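Gingipain R2 Pro-Domain (Porphyromonas gingivalis, PDB 4IEF) is the prodomain of an arginine-specific cysteine protease, Arg-gingipain, and probably keeps the enzyme latent by binding to its catalytic domain until it is removed. Local coordinates at residues A74-R79 with V173-E178; T134-F139 with G146-F151; P138-D143 with G180-S185. All coordinates share one frame; numbering follows the deposited sequence.

Interaction 1. Residues A74-R79 with V173-E178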
# COMPACT_ATOMS: atom_id res chain seq x y z
N ALA A 74 -3.15 18.82 5.54
CA ALA A 74 -2.34 19.57 4.58
C ALA A 74 -1.98 20.89 5.30
O ALA A 74 -2.90 21.62 5.71
CB ALA A 74 -3.11 19.81 3.29
N VAL A 75 -0.68 21.13 5.59
CA VAL A 75 -0.26 22.30 6.38
C VAL A 75 0.59 23.33 5.56
O VAL A 75 0.65 23.23 4.33
CB VAL A 75 0.50 21.86 7.68
CG1 VAL A 75 -0.43 21.13 8.65
CG2 VAL A 75 1.73 21.01 7.37
N SER A 76 1.19 24.32 6.25
CA SER A 76 2.03 25.38 5.66
C SER A 76 3.24 24.78 4.94
O SER A 76 3.78 23.77 5.36
CB SER A 76 2.49 26.37 6.72
OG SER A 76 3.34 27.37 6.16
N GLU A 77 3.68 25.45 3.87
CA GLU A 77 4.80 25.02 3.03
C GLU A 77 6.16 25.43 3.62
O GLU A 77 7.15 24.74 3.37
CB GLU A 77 4.65 25.62 1.62
CG GLU A 77 3.46 25.11 0.81
CD GLU A 77 2.07 25.58 1.20
OE1 GLU A 77 1.93 26.74 1.66
OE2 GLU A 77 1.12 24.79 1.03
N THR A 78 6.21 26.55 4.38
CA THR A 78 7.46 27.10 4.91
C THR A 78 7.53 27.25 6.45
O THR A 78 8.64 27.29 6.98
CB THR A 78 7.72 28.48 4.29
OG1 THR A 78 6.60 29.33 4.53
CG2 THR A 78 8.03 28.42 2.80
N ARG A 79 6.39 27.38 7.16
CA ARG A 79 6.43 27.65 8.60
C ARG A 79 6.08 26.45 9.48
O ARG A 79 5.36 25.54 9.06
CB ARG A 79 5.54 28.84 8.95
CG ARG A 79 6.24 30.19 8.72
CD ARG A 79 5.27 31.36 8.69
NE ARG A 79 4.35 31.28 7.56
CZ ARG A 79 4.44 32.02 6.46
NH1 ARG A 79 5.40 32.94 6.34
NH2 ARG A 79 3.56 31.87 5.48
N VAL A 173 -5.07 24.00 14.48
CA VAL A 173 -3.73 23.76 13.95
C VAL A 173 -3.41 24.95 13.04
O VAL A 173 -4.05 25.13 12.00
CB VAL A 173 -3.58 22.38 13.26
CG1 VAL A 173 -2.19 22.21 12.66
CG2 VAL A 173 -3.89 21.24 14.24
N SER A 174 -2.47 25.79 13.48
CA SER A 174 -2.09 27.02 12.79
C SER A 174 -0.58 27.17 12.69
O SER A 174 0.15 26.51 13.43
CB SER A 174 -2.67 28.23 13.53
OG SER A 174 -2.26 28.25 14.88
N GLU A 175 -0.11 28.04 11.78
CA GLU A 175 1.33 28.29 11.59
C GLU A 175 1.85 29.29 12.61
O GLU A 175 1.09 30.11 13.12
CB GLU A 175 1.65 28.76 10.15
CG GLU A 175 0.73 29.82 9.58
CD GLU A 175 1.22 30.42 8.28
OE1 GLU A 175 1.04 29.81 7.21
OE2 GLU A 175 1.77 31.54 8.35
N THR A 176 3.15 29.19 12.92
CA THR A 176 3.85 30.08 13.86
C THR A 176 4.77 31.02 13.08
O THR A 176 4.80 30.96 11.85
CB THR A 176 4.66 29.26 14.89
OG1 THR A 176 5.66 28.49 14.23
CG2 THR A 176 3.79 28.35 15.73
N ALA A 177 5.53 31.87 13.80
CA ALA A 177 6.53 32.80 13.25
C ALA A 177 7.85 32.06 13.00
O ALA A 177 8.80 32.65 12.49
CB ALA A 177 6.73 33.96 14.22
N GLU A 178 7.91 30.78 13.37
CA GLU A 178 9.09 29.93 13.22
C GLU A 178 9.13 29.19 11.89
O GLU A 178 8.09 28.75 11.37
CB GLU A 178 9.13 28.88 14.34
CG GLU A 178 9.60 29.42 15.67
CD GLU A 178 9.18 28.55 16.84
OE1 GLU A 178 8.41 29.04 17.69
OE2 GLU A 178 9.61 27.37 16.90
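R79 and E175 meet in a salt bridge, NE of R79 lying 2.7 Å from OE2 of E175. It is a single-nitrogen bridge, OE2 approaching the guanidinium obliquely and the guanidinium and carboxylate planes turned 38° apart; the closest NH2 approach, to the same OE2, is longer at 3.4 Å. A bend at chi3 (-65°) swings the R79 guanidinium over toward the glutamate, while E175 reaches out extended beyond CG. The methylenes of R79 run beside O of T176, which is 3.2 Å from CD of R79. Separately, the backbones approach where CA of R79 is 3.4 Å from O of E178.

S76 touches E175 and also holds the turn that presents R79. Its OG comes 3.5 Å from OE1 of E175, without a bond being assigned. The same OG accepts the backbone N-H of R79 at 3.2 Å with an angle of 165°, an ST motif. Outward again, S24 gives E175 OE1 a weak hydrogen bond, and R145 takes the carbonyls of S76 and R79.

The contact thus joins the turn between strands 69-74 and 79-93 to the end of strand 162-176. With one bridge, made through NE between planes that are not aligned, it is probably a modest electrostatic tie at the protein surface.

Interaction 2. Residues T134-F139 with G146-F151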
# COMPACT_ATOMS: atom_id res chain seq x y z
N THR A 134 -1.24 16.67 20.34
CA THR A 134 0.13 16.83 19.86
C THR A 134 0.19 16.81 18.32
O THR A 134 -0.79 16.45 17.66
CB THR A 134 1.07 15.72 20.40
OG1 THR A 134 0.68 14.46 19.85
CG2 THR A 134 1.16 15.69 21.94
N LEU A 135 1.35 17.18 17.77
CA LEU A 135 1.63 17.11 16.34
C LEU A 135 2.79 16.16 16.10
O LEU A 135 3.76 16.18 16.86
CB LEU A 135 1.97 18.50 15.74
CG LEU A 135 0.83 19.49 15.54
CD1 LEU A 135 1.37 20.86 15.24
CD2 LEU A 135 -0.11 19.07 14.42
N SER A 136 2.68 15.33 15.06
CA SER A 136 3.77 14.44 14.66
C SER A 136 4.71 15.23 13.74
O SER A 136 4.37 16.35 13.35
CB SER A 136 3.23 13.17 14.00
OG SER A 136 2.65 12.32 14.97
N ASP A 137 5.90 14.69 13.41
CA ASP A 137 6.89 15.36 12.56
C ASP A 137 6.32 15.67 11.16
O ASP A 137 5.66 14.81 10.58
CB ASP A 137 8.16 14.51 12.43
CG ASP A 137 9.00 14.45 13.70
OD1 ASP A 137 8.93 15.40 14.50
OD2 ASP A 137 9.76 13.48 13.86
N PRO A 138 6.54 16.89 10.62
CA PRO A 138 5.99 17.22 9.29
C PRO A 138 6.61 16.39 8.17
O PRO A 138 7.79 16.01 8.24
CB PRO A 138 6.31 18.70 9.11
CG PRO A 138 7.45 18.96 10.04
CD PRO A 138 7.29 18.03 11.20
N PHE A 139 5.81 16.10 7.14
CA PHE A 139 6.24 15.30 6.00
C PHE A 139 5.87 15.98 4.69
O PHE A 139 5.02 16.87 4.68
CB PHE A 139 5.60 13.89 6.08
CG PHE A 139 4.09 13.84 6.00
CD1 PHE A 139 3.45 13.70 4.77
CD2 PHE A 139 3.31 13.86 7.15
CE1 PHE A 139 2.05 13.62 4.70
CE2 PHE A 139 1.91 13.79 7.08
CZ PHE A 139 1.29 13.67 5.86
N GLY A 146 2.52 17.91 4.71
CA GLY A 146 1.53 17.42 5.66
C GLY A 146 2.04 17.29 7.07
O GLY A 146 3.26 17.27 7.30
N GLN A 147 1.11 17.20 8.02
CA GLN A 147 1.40 17.01 9.44
C GLN A 147 0.21 16.31 10.11
O GLN A 147 -0.95 16.63 9.83
CB GLN A 147 1.75 18.33 10.14
CG GLN A 147 2.61 18.10 11.38
CD GLN A 147 3.33 19.31 11.90
OE1 GLN A 147 3.21 20.42 11.37
NE2 GLN A 147 4.11 19.13 12.95
N VAL A 148 0.51 15.34 10.98
CA VAL A 148 -0.50 14.56 11.68
C VAL A 148 -0.78 15.17 13.06
O VAL A 148 0.15 15.42 13.83
CB VAL A 148 -0.11 13.06 11.79
CG1 VAL A 148 -1.14 12.26 12.59
CG2 VAL A 148 0.08 12.45 10.40
N VAL A 149 -2.07 15.41 13.35
CA VAL A 149 -2.53 15.89 14.66
C VAL A 149 -3.02 14.65 15.46
O VAL A 149 -3.74 13.81 14.93
CB VAL A 149 -3.58 17.05 14.58
CG1 VAL A 149 -4.88 16.63 13.89
CG2 VAL A 149 -3.86 17.63 15.97
N ASN A 150 -2.57 14.53 16.72
CA ASN A 150 -2.94 13.41 17.59
C ASN A 150 -3.78 13.88 18.78
O ASN A 150 -3.38 14.80 19.50
CB ASN A 150 -1.70 12.68 18.11
CG ASN A 150 -0.64 12.49 17.05
OD1 ASN A 150 -0.86 11.80 16.05
ND2 ASN A 150 0.48 13.18 17.19
N PHE A 151 -4.92 13.23 18.98
CA PHE A 151 -5.79 13.47 20.12
C PHE A 151 -5.53 12.39 21.15
O PHE A 151 -5.54 11.22 20.79
CB PHE A 151 -7.27 13.44 19.71
CG PHE A 151 -7.70 14.51 18.75
CD1 PHE A 151 -7.76 14.26 17.38
CD2 PHE A 151 -8.09 15.77 19.21
CE1 PHE A 151 -8.19 15.24 16.49
CE2 PHE A 151 -8.52 16.75 18.32
CZ PHE A 151 -8.57 16.48 16.96
O HOH W 1 2.80 13.95 10.86
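The backbones of T134-F139 and G146-F151 run antiparallel, 157° apart end to end, with T134 and N150 a hydrogen-bonded pair, L135 and V149 a non-hydrogen-bonded one, and F139 and G146 hydrogen-bonded again after the register has slipped by one residue. N of S136 still bonds O of V148 at 2.8 Å; beyond it, a side chain and a water complete the pairing. The extended Q147 lends NE2 to O of S136 at 2.8 Å, almost straight on to the carbonyl. The water accepts from N of V148 at 2.7 Å and donates to O of D137.

N150 uses one amide nitrogen twice: ND2 gives to OG1 of T134 at 3.0 Å and to OG of S136 at 3.2 Å, both hydroxyls lying close to the amide plane. T134 reaches it because its OG1 sits between backbone N and carbonyl carbon (chi1 67°). OD1 of N150 also bonds S70, and it and S136 OG are each hydrogen-bonded to a basic side chain of another protein chain.

The F139 ring lies flat over glycine backbone: CA of G146 is 3.9 Å from the ring centroid, 14° off its normal, a CH-pi contact. The ring also stacks with an aromatic side chain of the other protein chain. L135 CD2 meets V149 CB at 4.0 Å.

In this beta hairpin, strand 69-74 pairs with the other edge of 144-157, while L135 and V149 pack on V83 of strand 79-93, and V149 also on V171 and V173 of strand 162-176.

Interaction 3. Residues P138-D143 with G180-S185. With CA (calcium ion), chain K.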
# COMPACT_ATOMS: atom_id res chain seq x y z
N PRO A 138 6.54 16.89 10.62
CA PRO A 138 5.99 17.22 9.29
C PRO A 138 6.61 16.39 8.17
O PRO A 138 7.79 16.01 8.24
CB PRO A 138 6.31 18.70 9.11
CG PRO A 138 7.45 18.96 10.04
CD PRO A 138 7.29 18.03 11.20
N PHE A 139 5.81 16.10 7.14
CA PHE A 139 6.24 15.30 6.00
C PHE A 139 5.87 15.98 4.69
O PHE A 139 5.02 16.87 4.68
CB PHE A 139 5.60 13.89 6.08
CG PHE A 139 4.09 13.84 6.00
CD1 PHE A 139 3.45 13.70 4.77
CD2 PHE A 139 3.31 13.86 7.15
CE1 PHE A 139 2.05 13.62 4.70
CE2 PHE A 139 1.91 13.79 7.08
CZ PHE A 139 1.29 13.67 5.86
N ILE A 140 6.47 15.53 3.59
CA ILE A 140 6.13 16.02 2.27
C ILE A 140 5.63 14.82 1.45
O ILE A 140 6.34 13.82 1.33
CB ILE A 140 7.26 16.82 1.56
CG1 ILE A 140 7.64 18.10 2.38
CG2 ILE A 140 6.84 17.19 0.12
CD1 ILE A 140 9.04 18.67 2.10
N LEU A 141 4.40 14.93 0.94
CA LEU A 141 3.80 13.94 0.06
C LEU A 141 3.68 14.59 -1.31
O LEU A 141 2.73 15.32 -1.57
CB LEU A 141 2.44 13.41 0.60
CG LEU A 141 1.67 12.41 -0.28
CD1 LEU A 141 2.51 11.19 -0.64
CD2 LEU A 141 0.37 12.00 0.38
N ARG A 142 4.71 14.37 -2.15
CA ARG A 142 4.88 14.90 -3.50
C ARG A 142 4.92 16.45 -3.48
O ARG A 142 5.98 17.01 -3.23
CB ARG A 142 3.82 14.33 -4.47
CG ARG A 142 4.21 14.51 -5.93
CD ARG A 142 3.59 13.49 -6.84
NE ARG A 142 4.24 13.52 -8.15
CZ ARG A 142 4.91 12.52 -8.70
NH1 ARG A 142 5.00 11.35 -8.07
NH2 ARG A 142 5.47 12.66 -9.89
N ASP A 143 3.78 17.12 -3.72
CA ASP A 143 3.70 18.58 -3.78
C ASP A 143 2.99 19.19 -2.55
O ASP A 143 2.80 20.41 -2.51
CB ASP A 143 2.99 19.03 -5.07
CG ASP A 143 3.68 18.59 -6.35
OD1 ASP A 143 3.04 17.88 -7.16
OD2 ASP A 143 4.85 18.98 -6.55
N GLY A 180 9.73 26.04 9.61
CA GLY A 180 9.43 24.63 9.83
C GLY A 180 10.49 23.63 9.40
O GLY A 180 11.36 23.94 8.58
N GLN A 181 10.41 22.43 9.97
CA GLN A 181 11.25 21.28 9.64
C GLN A 181 10.68 20.66 8.39
O GLN A 181 9.47 20.70 8.22
CB GLN A 181 11.25 20.24 10.79
CG GLN A 181 11.78 20.69 12.12
CD GLN A 181 13.28 20.51 12.20
OE1 GLN A 181 14.05 21.37 11.74
NE2 GLN A 181 13.73 19.45 12.87
N ASN A 182 11.54 20.07 7.53
CA ASN A 182 11.14 19.36 6.32
C ASN A 182 10.18 20.21 5.44
O ASN A 182 9.00 19.87 5.29
CB ASN A 182 10.50 18.00 6.71
CG ASN A 182 10.49 16.97 5.63
OD1 ASN A 182 11.24 17.06 4.66
ND2 ASN A 182 9.68 15.95 5.81
N THR A 183 10.71 21.34 4.93
CA THR A 183 9.97 22.30 4.10
C THR A 183 10.37 22.15 2.63
O THR A 183 11.50 21.76 2.33
CB THR A 183 10.16 23.73 4.61
OG1 THR A 183 11.55 23.99 4.81
CG2 THR A 183 9.39 23.99 5.90
N ILE A 184 9.43 22.48 1.71
CA ILE A 184 9.57 22.33 0.26
C ILE A 184 10.05 23.61 -0.48
O ILE A 184 9.96 24.71 0.06
CB ILE A 184 8.24 21.84 -0.39
CG1 ILE A 184 7.11 21.59 0.65
CG2 ILE A 184 8.50 20.63 -1.29
CD1 ILE A 184 5.78 22.20 0.30
N SER A 185 10.52 23.41 -1.74
CA SER A 185 11.00 24.38 -2.72
C SER A 185 12.07 25.32 -2.16
O SER A 185 13.05 25.60 -2.85
CB SER A 185 9.84 25.19 -3.29
OG SER A 185 8.84 24.35 -3.83
CA CA K . 8.18 12.22 0.72
O HOH W 2 10.35 10.97 1.33
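I140 and I184 pack obliquely, branch against branch: CD1 of I140 lies 3.8 Å from CG1 of I184, and the CG2 methyls approach to 4.1 Å. The extended outer arm of I140 carries that same CD1 on to the backbone of the facing loop, where O of N182 is 3.4 Å away; the methyl meets the apolar side chain and the peptide oxygen at roughly a right angle. N182 also lies across I140 obliquely, its OD1 3.7 Å from CD1.

The amide of N182 turns its nitrogen to the strand. ND2 donates to O of P138 at 3.1 Å with a nearly straight N-H...O angle of 175°. The acceptor lies in the amide plane, yet the donor is tilted 32° from the carbonyl plane of P138. With CG anti to the backbone N (chi1 -159°), the amide is directed at the strand, while OD1 accepts a backbone hydrogen bond from another protein chain. Beside it, CG of P138 touches O of Q181 at 3.2 Å.

While the I140 side chain faces the loop, its carbonyl oxygen binds a calcium ion at 2.5 Å; a water and atoms of the other protein chain, acidic side chains and backbone among them, are further ligands. The metal therefore bridges the two chains.

The end of strand 133-141 is thus packed against the loop after strand 162-176. R145 of strand 144-157 bonds the carbonyls of Q181 and N182, and L141 packs on I198 and V202 of helix 196-202.

Overall arrangement
Following the chain from its N terminus, the turn 74-79 comes first, and interaction 1 closes a long loop when 173-178 returns beside it. Nested inside that loop is interaction 2, the hairpin of strands 133-141 and 144-157. Interaction 3 starts from the same strand, sharing P138 and F139, but reaches forward to 180-185, so it crosses interaction 1. The contacts also touch directly: V75 packs on G146 and Q147, V173 on V149 and L135, and T78 O probably accepts from G180 N. Together they tie strands of one antiparallel sheet to the loop after 162-176, and interaction 3 carries the calcium ligand I140.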